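Local structure of alpha-ketoglutarate-dependent 2,4-dichlorophenoxyacetate dioxygenase (Bradyrhizobium diazoefficiens, 5BKE) at residues R6-Q9 and G14-S17; G217-M222 and L229-L234; N235-A238 and E242-Y245. The protein probably acts as a metal- and 2-oxoglutarate-dependent dioxygenase of the TfdA family that degrades aryloxyalkanoate herbicides. One frame throughout, in Å; residues are numbered along the deposited sequence.

Interaction 1: residues R6-Q9 and G14-S17; sequences RQLQ and GQVS
Arg-6 faces Gln-15 as the hydrogen-bonded pair of two antiparallel strands. Arg-6 N donates to Gln-15 O at 2.9 Å, in the carbonyl plane. The return bond, from Gln-15 N to Arg-6 O, is shorter at 2.6 Å and nearly straight at hydrogen (170°), although its donor is tilted 25° from the carbonyl plane. The Arg-6 carbonyl also receives a CA-H...O contact from Gly-14 CA. Both side chains leave the same face of the sheet with CG anti to the backbone N, which sets them side by side and pointing the same way. Their ends do not bond: Arg-6 NH1 and Gln-15 NE2, 3.5 Å apart, are both donors, and the guanidinium and amide planes stand 81° apart. Gln-15 OE1 instead has a weak hydrogen bond from the side chain of His-46. Gln-7 continues the register opposite Gly-14 as a non-hydrogen-bonded pair, CA to CA 4.4 Å. Its amide reaches forward past the strand end, where Gln-7 NE2 donates to Gln-9 O at 2.7 Å. Leu-8 brings CD2 to 3.8 Å from Gln-15 OE1 and lays the same methyl over one face of the Arg-6 guanidinium, toward its rim. Two antiparallel pairs joined by a short loop make this an N-terminal beta hairpin; strand 14-17 also bonds to strand 42-45, which places the hairpin at the margin of the mixed sheet of a cupin-type (double-stranded beta-helix) fold.

Interaction 2: residues G217-M222 and L229-L234; sequences GKIASM and LLLRDL
In Ile-219 and Leu-231 the branch lies beside the backbone N, and this directs the two toward each other: CG1 of Ile-219 (chi1 -66°) is anti to its carbonyl carbon, and CG of Leu-231 does likewise. Leu-230 takes the other course, with CG anti to the backbone N (chi1 -177°), and sends CD2 to CD1 of Ile-219. The arrangement is helix-on-sheet (alpha/beta) packing, with helix 224-238 lying against edge strand 216-219 of a four-stranded antiparallel sheet; the local axes approach to 8.8 Å at 104°. CD1 of Ile-219 touches two consecutive helix residues, Leu-230 and Leu-231. The side chains of Ile-219 and Leu-231 slide past each other in opposite directions, with CD1 of Ile-219 3.9 Å from CD2 of Leu-231, whereas Ile-219 crosses Leu-230 at about a right angle. No hydrogen bond spans the segments. A type I turn from Ile-219 to Met-222, closed by Met-222 N to Ile-219 O, brings the methionine back toward the helix. Cys-167 of the adjoining strand touches both Ile-219 and Leu-231, while Asp-233 forms a salt bridge to Arg-267 of the second subunit. Leu-230 CD2 lies 3.8 Å from Ile-219 CD1 and 4.1 Å from both SD and CE of Met-222.

Interaction 3: residues N235-A238 and E242-Y245; sequences NEHA and EFVY
Phe-243 points its ring at the last turn of helix 224-238, where it meets both the backbone and the imidazole of His-237. With CG beside its backbone N and anti to the carbonyl carbon (chi1 -52°), the phenylalanine brings one ring edge to the peptide oxygen: His-237 O lies in the ring plane, 3.4 Å from CD2 of Phe-243. This is an edge contact between slightly positive C-H groups and a carbonyl, and the same oxygen accepts a hydrogen bond from the Gln-240 side chain. Next along the helix, Ala-238 O sits 3.6 Å from CB of Phe-243. The His-237 side chain takes a different first torsion, CG anti to the backbone N (chi1 167°), which carries its ring toward Phe-243. CE2 of Phe-243 then stands over one imidazole face, 4.1 Å from NE2 of His-237 and displaced toward the rim. The planes meet at 55° with centroids 5.6 Å apart, an oblique aromatic pair. His-237 NE2 is hydrogen-bonded to Ala-150 O, which restrains the rotation of the imidazole. The contact joins helix 224-238, through a 3-10 segment, to 244-247, an outer strand of the small antiparallel sheet (with 142-146 and 262-266) of the double-stranded beta-helix fold, the sheet that also carries the metal ligand His-264.

Overall arrangement
Interaction 1 is a surface contact, whereas interactions 2 and 3 are buried and share helix 224-238: 229-234 packs on an edge strand, and 235-238 immediately follows, meeting the chain that leads into strand 244-247. Their centres are about 17 Å apart. The chemistry follows the place: paired backbone bonds in the hairpin, almost wholly apolar side-chain packing in interaction 2, and an aromatic ring against carbonyls and imidazole in interaction 3. Interactions 1 and 3 touch directly, through Gln-9 NE2 to Glu-242 O at 3.0 Å, probably a hydrogen bond, and Leu-8 CD1 against Tyr-245 OH at 3.5 Å. Interactions 1 and 2, with centres about 34 Å apart, do not touch.

Interaction 1: residues R6-Q9 and G14-S17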
ATOM      1  N   ARG C   6      -9.288  20.243  26.078  1.00 30.64           N
ATOM      2  CA  ARG C   6     -10.200  19.268  25.506  1.00 30.35           C
ATOM      3  C   ARG C   6     -10.742  19.783  24.167  1.00 29.22           C
ATOM      4  O   ARG C   6     -11.262  20.892  24.090  1.00 28.07           O
ATOM      5  CB  ARG C   6     -11.334  18.975  26.495  1.00 33.57           C
ATOM      6  CG  ARG C   6     -12.237  17.819  26.095  1.00 36.83           C
ATOM      7  CD  ARG C   6     -13.306  17.558  27.142  1.00 39.95           C
ATOM      8  NE  ARG C   6     -14.627  17.614  26.518  1.00 45.86           N
ATOM      9  CZ  ARG C   6     -15.626  18.416  26.893  1.00 47.43           C
ATOM     10  NH1 ARG C   6     -15.503  19.230  27.940  1.00 47.33           N
ATOM     11  NH2 ARG C   6     -16.775  18.378  26.224  1.00 47.10           N
ATOM     12  N   GLN C   7     -10.625  18.970  23.119  1.00 28.57           N
ATOM     13  CA  GLN C   7     -11.146  19.332  21.796  1.00 26.73           C
ATOM     14  C   GLN C   7     -12.665  19.249  21.766  1.00 25.59           C
ATOM     15  O   GLN C   7     -13.243  18.307  22.306  1.00 25.76           O
ATOM     16  CB  GLN C   7     -10.532  18.457  20.707  1.00 27.93           C
ATOM     17  CG  GLN C   7     -10.745  19.007  19.301  1.00 29.02           C
ATOM     18  CD  GLN C   7      -9.900  18.314  18.254  1.00 28.56           C
ATOM     19  OE1 GLN C   7      -8.768  17.918  18.513  1.00 29.20           O
ATOM     20  NE2 GLN C   7     -10.448  18.172  17.059  1.00 28.79           N
ATOM     21  N   LEU C   8     -13.305  20.240  21.145  1.00 24.13           N
ATOM     22  CA  LEU C   8     -14.779  20.350  21.151  1.00 23.01           C
ATOM     23  C   LEU C   8     -15.478  20.039  19.825  1.00 21.61           C
ATOM     24  O   LEU C   8     -16.692  19.830  19.798  1.00 20.88           O
ATOM     25  CB  LEU C   8     -15.235  21.733  21.668  1.00 22.69           C
ATOM     26  CG  LEU C   8     -14.883  22.214  23.084  1.00 22.81           C
ATOM     27  CD1 LEU C   8     -15.516  23.578  23.326  1.00 21.80           C
ATOM     28  CD2 LEU C   8     -15.303  21.232  24.176  1.00 22.45           C
ATOM     29  N   GLN C   9     -14.722  20.030  18.733  1.00 21.31           N
ATOM     30  CA  GLN C   9     -15.277  19.759  17.404  1.00 22.35           C
ATOM     31  C   GLN C   9     -14.304  18.851  16.667  1.00 23.31           C
ATOM     32  O   GLN C   9     -13.108  18.856  16.989  1.00 22.90           O
ATOM     33  CB  GLN C   9     -15.503  21.068  16.635  1.00 21.87           C
ATOM     34  CG  GLN C   9     -16.613  21.030  15.584  1.00 22.07           C
ATOM     35  CD  GLN C   9     -16.118  20.720  14.177  1.00 21.94           C
ATOM     36  OE1 GLN C   9     -14.916  20.732  13.907  1.00 22.11           O
ATOM     37  NE2 GLN C   9     -17.052  20.464  13.265  1.00 21.36           N
ATOM     38  N   GLY C  14     -10.548  24.145  21.017  1.00 21.44           N
ATOM     39  CA  GLY C  14     -10.139  23.584  22.298  1.00 22.22           C
ATOM     40  C   GLY C  14     -10.737  24.284  23.505  1.00 24.02           C
ATOM     41  O   GLY C  14     -10.873  25.515  23.531  1.00 24.55           O
ATOM     42  N   GLN C  15     -11.094  23.492  24.512  1.00 25.44           N
ATOM     43  CA  GLN C  15     -11.540  24.017  25.799  1.00 26.25           C
ATOM     44  C   GLN C  15     -10.363  24.001  26.751  1.00 26.04           C
ATOM     45  O   GLN C  15      -9.713  22.964  26.932  1.00 25.59           O
ATOM     46  CB  GLN C  15     -12.708  23.202  26.363  1.00 28.21           C
ATOM     47  CG  GLN C  15     -13.265  23.735  27.677  1.00 31.17           C
ATOM     48  CD  GLN C  15     -14.554  23.048  28.088  1.00 33.62           C
ATOM     49  OE1 GLN C  15     -15.588  23.184  27.428  1.00 36.63           O
ATOM     50  NE2 GLN C  15     -14.502  22.320  29.192  1.00 34.03           N
ATOM     51  N   VAL C  16     -10.087  25.156  27.351  1.00 24.39           N
ATOM     52  CA  VAL C  16      -8.925  25.305  28.225  1.00 23.61           C
ATOM     53  C   VAL C  16      -9.340  25.399  29.690  1.00 23.72           C
ATOM     54  O   VAL C  16     -10.252  26.147  30.037  1.00 25.75           O
ATOM     55  CB  VAL C  16      -8.072  26.535  27.843  1.00 22.48           C
ATOM     56  CG1 VAL C  16      -6.767  26.538  28.617  1.00 21.94           C
ATOM     57  CG2 VAL C  16      -7.789  26.557  26.349  1.00 22.79           C
ATOM     58  N   SER C  17      -8.644  24.666  30.549  1.00 24.14           N
ATOM     59  CA  SER C  17      -8.884  24.743  31.990  1.00 25.21           C
ATOM     60  C   SER C  17      -7.577  24.910  32.747  1.00 24.04           C
ATOM     61  O   SER C  17      -6.509  24.629  32.208  1.00 23.66           O
ATOM     62  CB  SER C  17      -9.652  23.500  32.477  1.00 27.25           C
ATOM     63  OG  SER C  17      -8.975  22.317  32.093  1.00 30.05           O
TER

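Interaction 2: residues G217-M222 and L229-L234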
ATOM      1  N   GLY C 217     -16.566  41.739  -1.249  1.00 26.46           N
ATOM      2  CA  GLY C 217     -17.678  42.000  -2.146  1.00 27.28           C
ATOM      3  C   GLY C 217     -17.396  41.782  -3.611  1.00 28.98           C
ATOM      4  O   GLY C 217     -18.318  41.814  -4.422  1.00 29.25           O
ATOM      5  N   LYS C 218     -16.128  41.576  -3.961  1.00 30.41           N
ATOM      6  CA  LYS C 218     -15.764  41.174  -5.324  1.00 31.14           C
ATOM      7  C   LYS C 218     -14.396  40.496  -5.374  1.00 30.60           C
ATOM      8  O   LYS C 218     -13.570  40.669  -4.472  1.00 28.99           O
ATOM      9  CB  LYS C 218     -15.831  42.365  -6.302  1.00 32.70           C
ATOM     10  CG  LYS C 218     -14.662  43.338  -6.227  1.00 33.97           C
ATOM     11  CD  LYS C 218     -14.701  44.369  -7.352  1.00 37.18           C
ATOM     12  CE  LYS C 218     -14.335  43.772  -8.707  1.00 38.97           C
ATOM     13  NZ  LYS C 218     -14.531  44.766  -9.797  1.00 40.07           N
ATOM     14  N   ILE C 219     -14.190  39.714  -6.433  1.00 30.10           N
ATOM     15  CA  ILE C 219     -12.874  39.210  -6.804  1.00 29.99           C
ATOM     16  C   ILE C 219     -12.319  40.146  -7.884  1.00 31.05           C
ATOM     17  O   ILE C 219     -13.005  40.455  -8.863  1.00 32.35           O
ATOM     18  CB  ILE C 219     -12.931  37.724  -7.252  1.00 29.42           C
ATOM     19  CG1 ILE C 219     -13.321  36.833  -6.058  1.00 28.68           C
ATOM     20  CG2 ILE C 219     -11.595  37.283  -7.847  1.00 29.03           C
ATOM     21  CD1 ILE C 219     -13.816  35.440  -6.407  1.00 28.64           C
ATOM     22  N   ALA C 220     -11.080  40.585  -7.675  1.00 32.56           N
ATOM     23  CA  ALA C 220     -10.405  41.597  -8.486  1.00 33.96           C
ATOM     24  C   ALA C 220     -10.371  41.287  -9.979  1.00 35.40           C
ATOM     25  O   ALA C 220     -10.651  42.165 -10.790  1.00 36.84           O
ATOM     26  CB  ALA C 220      -8.990  41.819  -7.964  1.00 34.62           C
ATOM     27  N   SER C 221     -10.037  40.048 -10.336  1.00 36.52           N
ATOM     28  CA  SER C 221      -9.828  39.678 -11.739  1.00 37.02           C
ATOM     29  C   SER C 221     -11.097  39.221 -12.463  1.00 38.15           C
ATOM     30  O   SER C 221     -11.051  38.884 -13.649  1.00 41.01           O
ATOM     31  CB  SER C 221      -8.730  38.612 -11.848  1.00 38.07           C
ATOM     32  OG  SER C 221      -9.057  37.449 -11.099  1.00 38.73           O
ATOM     33  N   MET C 222     -12.225  39.216 -11.754  1.00 37.63           N
ATOM     34  CA  MET C 222     -13.492  38.716 -12.298  1.00 36.95           C
ATOM     35  C   MET C 222     -14.564  39.806 -12.344  1.00 36.51           C
ATOM     36  O   MET C 222     -14.428  40.851 -11.700  1.00 35.39           O
ATOM     37  CB  MET C 222     -13.994  37.514 -11.478  1.00 35.75           C
ATOM     38  CG  MET C 222     -13.074  36.302 -11.496  1.00 34.95           C
ATOM     39  SD  MET C 222     -13.490  35.055 -10.258  1.00 34.80           S
ATOM     40  CE  MET C 222     -14.935  34.275 -10.983  1.00 35.68           C
ATOM     41  N   LEU C 229     -20.720  35.016  -7.052  1.00 29.11           N
ATOM     42  CA  LEU C 229     -21.226  33.644  -7.134  1.00 28.90           C
ATOM     43  C   LEU C 229     -20.207  32.633  -6.608  1.00 28.66           C
ATOM     44  O   LEU C 229     -20.560  31.759  -5.805  1.00 29.67           O
ATOM     45  CB  LEU C 229     -21.715  33.294  -8.542  1.00 29.17           C
ATOM     46  CG  LEU C 229     -23.073  33.896  -8.954  1.00 30.70           C
ATOM     47  CD1 LEU C 229     -23.374  33.589 -10.416  1.00 30.26           C
ATOM     48  CD2 LEU C 229     -24.227  33.448  -8.058  1.00 30.19           C
ATOM     49  N   LEU C 230     -18.949  32.790  -7.024  1.00 27.14           N
ATOM     50  CA  LEU C 230     -17.853  31.960  -6.518  1.00 27.18           C
ATOM     51  C   LEU C 230     -17.701  32.068  -4.995  1.00 26.95           C
ATOM     52  O   LEU C 230     -17.635  31.039  -4.284  1.00 25.47           O
ATOM     53  CB  LEU C 230     -16.537  32.294  -7.228  1.00 27.55           C
ATOM     54  CG  LEU C 230     -15.286  31.471  -6.878  1.00 27.88           C
ATOM     55  CD1 LEU C 230     -15.518  29.968  -7.042  1.00 27.97           C
ATOM     56  CD2 LEU C 230     -14.123  31.942  -7.740  1.00 27.90           C
ATOM     57  N   LEU C 231     -17.671  33.309  -4.508  1.00 25.67           N
ATOM     58  CA  LEU C 231     -17.595  33.584  -3.073  1.00 25.91           C
ATOM     59  C   LEU C 231     -18.777  32.975  -2.309  1.00 25.94           C
ATOM     60  O   LEU C 231     -18.580  32.372  -1.254  1.00 25.18           O
ATOM     61  CB  LEU C 231     -17.445  35.097  -2.795  1.00 25.05           C
ATOM     62  CG  LEU C 231     -16.170  35.802  -3.303  1.00 25.08           C
ATOM     63  CD1 LEU C 231     -16.270  37.304  -3.086  1.00 24.78           C
ATOM     64  CD2 LEU C 231     -14.884  35.247  -2.683  1.00 23.22           C
ATOM     65  N   ARG C 232     -19.985  33.116  -2.857  1.00 27.92           N
ATOM     66  CA  ARG C 232     -21.181  32.456  -2.304  1.00 30.55           C
ATOM     67  C   ARG C 232     -21.025  30.929  -2.184  1.00 29.99           C
ATOM     68  O   ARG C 232     -21.378  30.356  -1.149  1.00 28.21           O
ATOM     69  CB  ARG C 232     -22.422  32.783  -3.135  1.00 32.86           C
ATOM     70  CG  ARG C 232     -23.093  34.078  -2.742  1.00 35.91           C
ATOM     71  CD  ARG C 232     -24.312  34.357  -3.606  1.00 38.65           C
ATOM     72  NE  ARG C 232     -25.013  35.540  -3.116  1.00 40.93           N
ATOM     73  CZ  ARG C 232     -26.062  35.517  -2.295  1.00 42.11           C
ATOM     74  NH1 ARG C 232     -26.578  34.363  -1.880  1.00 41.00           N
ATOM     75  NH2 ARG C 232     -26.607  36.663  -1.901  1.00 43.11           N
ATOM     76  N   ASP C 233     -20.490  30.301  -3.237  1.00 29.60           N
ATOM     77  CA  ASP C 233     -20.259  28.849  -3.278  1.00 30.67           C
ATOM     78  C   ASP C 233     -19.242  28.414  -2.246  1.00 29.06           C
ATOM     79  O   ASP C 233     -19.470  27.444  -1.516  1.00 29.28           O
ATOM     80  CB  ASP C 233     -19.802  28.402  -4.669  1.00 32.65           C
ATOM     81  CG  ASP C 233     -20.946  28.275  -5.654  1.00 35.84           C
ATOM     82  OD1 ASP C 233     -22.131  28.183  -5.241  1.00 37.45           O
ATOM     83  OD2 ASP C 233     -20.652  28.259  -6.868  1.00 38.75           O
ATOM     84  N   LEU C 234     -18.134  29.151  -2.183  1.00 27.10           N
ATOM     85  CA  LEU C 234     -17.067  28.886  -1.212  1.00 25.70           C
ATOM     86  C   LEU C 234     -17.552  29.069   0.207  1.00 24.88           C
ATOM     87  O   LEU C 234     -17.211  28.267   1.084  1.00 24.80           O
ATOM     88  CB  LEU C 234     -15.838  29.762  -1.478  1.00 24.92           C
ATOM     89  CG  LEU C 234     -15.046  29.543  -2.779  1.00 25.75           C
ATOM     90  CD1 LEU C 234     -14.131  30.739  -3.031  1.00 24.37           C
ATOM     91  CD2 LEU C 234     -14.247  28.234  -2.793  1.00 24.27           C
TER

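Interaction 3: residues N235-A238 and E242-Y245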
ATOM      1  N   ASN C 235     -18.350  30.120   0.425  1.00 24.38           N
ATOM      2  CA  ASN C 235     -18.975  30.388   1.727  1.00 24.67           C
ATOM      3  C   ASN C 235     -19.957  29.290   2.154  1.00 24.63           C
ATOM      4  O   ASN C 235     -19.956  28.870   3.311  1.00 24.60           O
ATOM      5  CB  ASN C 235     -19.624  31.782   1.747  1.00 24.24           C
ATOM      6  CG  ASN C 235     -18.637  32.872   2.146  1.00 24.32           C
ATOM      7  OD1 ASN C 235     -18.371  33.066   3.324  1.00 24.09           O
ATOM      8  ND2 ASN C 235     -18.082  33.582   1.162  1.00 24.38           N
ATOM      9  N   GLU C 236     -20.771  28.812   1.216  1.00 25.65           N
ATOM     10  CA  GLU C 236     -21.689  27.710   1.489  1.00 27.05           C
ATOM     11  C   GLU C 236     -20.918  26.428   1.843  1.00 26.53           C
ATOM     12  O   GLU C 236     -21.287  25.728   2.786  1.00 24.79           O
ATOM     13  CB  GLU C 236     -22.615  27.473   0.300  1.00 28.70           C
ATOM     14  CG  GLU C 236     -23.797  26.541   0.583  1.00 30.96           C
ATOM     15  CD  GLU C 236     -24.512  26.097  -0.686  1.00 33.06           C
ATOM     16  OE1 GLU C 236     -24.540  26.871  -1.674  1.00 34.87           O
ATOM     17  OE2 GLU C 236     -25.055  24.970  -0.699  1.00 34.65           O
ATOM     18  N   HIS C 237     -19.848  26.155   1.091  1.00 27.33           N
ATOM     19  CA  HIS C 237     -18.972  25.002   1.321  1.00 26.93           C
ATOM     20  C   HIS C 237     -18.324  25.044   2.706  1.00 26.38           C
ATOM     21  O   HIS C 237     -18.301  24.039   3.422  1.00 27.33           O
ATOM     22  CB  HIS C 237     -17.896  24.918   0.231  1.00 28.42           C
ATOM     23  CG  HIS C 237     -16.788  23.966   0.560  1.00 29.31           C
ATOM     24  ND1 HIS C 237     -16.912  22.602   0.408  1.00 28.80           N
ATOM     25  CD2 HIS C 237     -15.553  24.178   1.074  1.00 29.20           C
ATOM     26  CE1 HIS C 237     -15.795  22.014   0.803  1.00 29.07           C
ATOM     27  NE2 HIS C 237     -14.956  22.948   1.215  1.00 30.28           N
ATOM     28  N   ALA C 238     -17.821  26.218   3.074  1.00 25.19           N
ATOM     29  CA  ALA C 238     -17.021  26.410   4.281  1.00 24.07           C
ATOM     30  C   ALA C 238     -17.829  26.490   5.561  1.00 23.29           C
ATOM     31  O   ALA C 238     -17.263  26.369   6.645  1.00 23.41           O
ATOM     32  CB  ALA C 238     -16.162  27.658   4.135  1.00 24.28           C
ATOM     33  N   GLU C 242     -20.284  20.333   9.311  1.00 30.04           N
ATOM     34  CA  GLU C 242     -19.074  19.542   9.580  1.00 29.85           C
ATOM     35  C   GLU C 242     -17.836  20.411   9.823  1.00 28.70           C
ATOM     36  O   GLU C 242     -16.844  19.921  10.368  1.00 27.68           O
ATOM     37  CB  GLU C 242     -18.808  18.547   8.440  1.00 32.32           C
ATOM     38  CG  GLU C 242     -18.397  19.197   7.121  1.00 36.04           C
ATOM     39  CD  GLU C 242     -18.481  18.249   5.946  1.00 38.35           C
ATOM     40  OE1 GLU C 242     -17.580  17.395   5.804  1.00 39.19           O
ATOM     41  OE2 GLU C 242     -19.449  18.360   5.166  1.00 39.62           O
ATOM     42  N   PHE C 243     -17.887  21.675   9.386  1.00 26.18           N
ATOM     43  CA  PHE C 243     -16.798  22.630   9.635  1.00 25.20           C
ATOM     44  C   PHE C 243     -17.144  23.672  10.708  1.00 24.47           C
ATOM     45  O   PHE C 243     -16.359  24.592  10.936  1.00 23.56           O
ATOM     46  CB  PHE C 243     -16.340  23.347   8.338  1.00 24.96           C
ATOM     47  CG  PHE C 243     -16.006  22.424   7.200  1.00 24.75           C
ATOM     48  CD1 PHE C 243     -15.089  21.376   7.362  1.00 24.27           C
ATOM     49  CD2 PHE C 243     -16.606  22.602   5.950  1.00 24.91           C
ATOM     50  CE1 PHE C 243     -14.791  20.518   6.306  1.00 23.38           C
ATOM     51  CE2 PHE C 243     -16.307  21.743   4.889  1.00 23.77           C
ATOM     52  CZ  PHE C 243     -15.401  20.704   5.073  1.00 23.44           C
ATOM     53  N   VAL C 244     -18.297  23.523  11.366  1.00 23.53           N
ATOM     54  CA  VAL C 244     -18.808  24.560  12.261  1.00 23.86           C
ATOM     55  C   VAL C 244     -18.865  24.102  13.710  1.00 24.57           C
ATOM     56  O   VAL C 244     -19.259  22.969  13.997  1.00 25.79           O
ATOM     57  CB  VAL C 244     -20.172  25.140  11.765  1.00 23.74           C
ATOM     58  CG1 VAL C 244     -20.803  26.084  12.788  1.00 23.16           C
ATOM     59  CG2 VAL C 244     -19.990  25.885  10.441  1.00 23.05           C
ATOM     60  N   TYR C 245     -18.439  24.987  14.609  1.00 24.29           N
ATOM     61  CA  TYR C 245     -18.615  24.809  16.044  1.00 24.38           C
ATOM     62  C   TYR C 245     -19.596  25.862  16.546  1.00 25.33           C
ATOM     63  O   TYR C 245     -19.427  27.067  16.277  1.00 24.27           O
ATOM     64  CB  TYR C 245     -17.285  24.912  16.788  1.00 23.09           C
ATOM     65  CG  TYR C 245     -17.423  25.182  18.273  1.00 25.10           C
ATOM     66  CD1 TYR C 245     -17.806  24.172  19.166  1.00 25.64           C
ATOM     67  CD2 TYR C 245     -17.176  26.463  18.796  1.00 26.00           C
ATOM     68  CE1 TYR C 245     -17.951  24.433  20.534  1.00 26.54           C
ATOM     69  CE2 TYR C 245     -17.302  26.727  20.155  1.00 26.27           C
ATOM     70  CZ  TYR C 245     -17.691  25.715  21.022  1.00 27.21           C
ATOM     71  OH  TYR C 245     -17.810  25.995  22.372  1.00 27.70           O
TER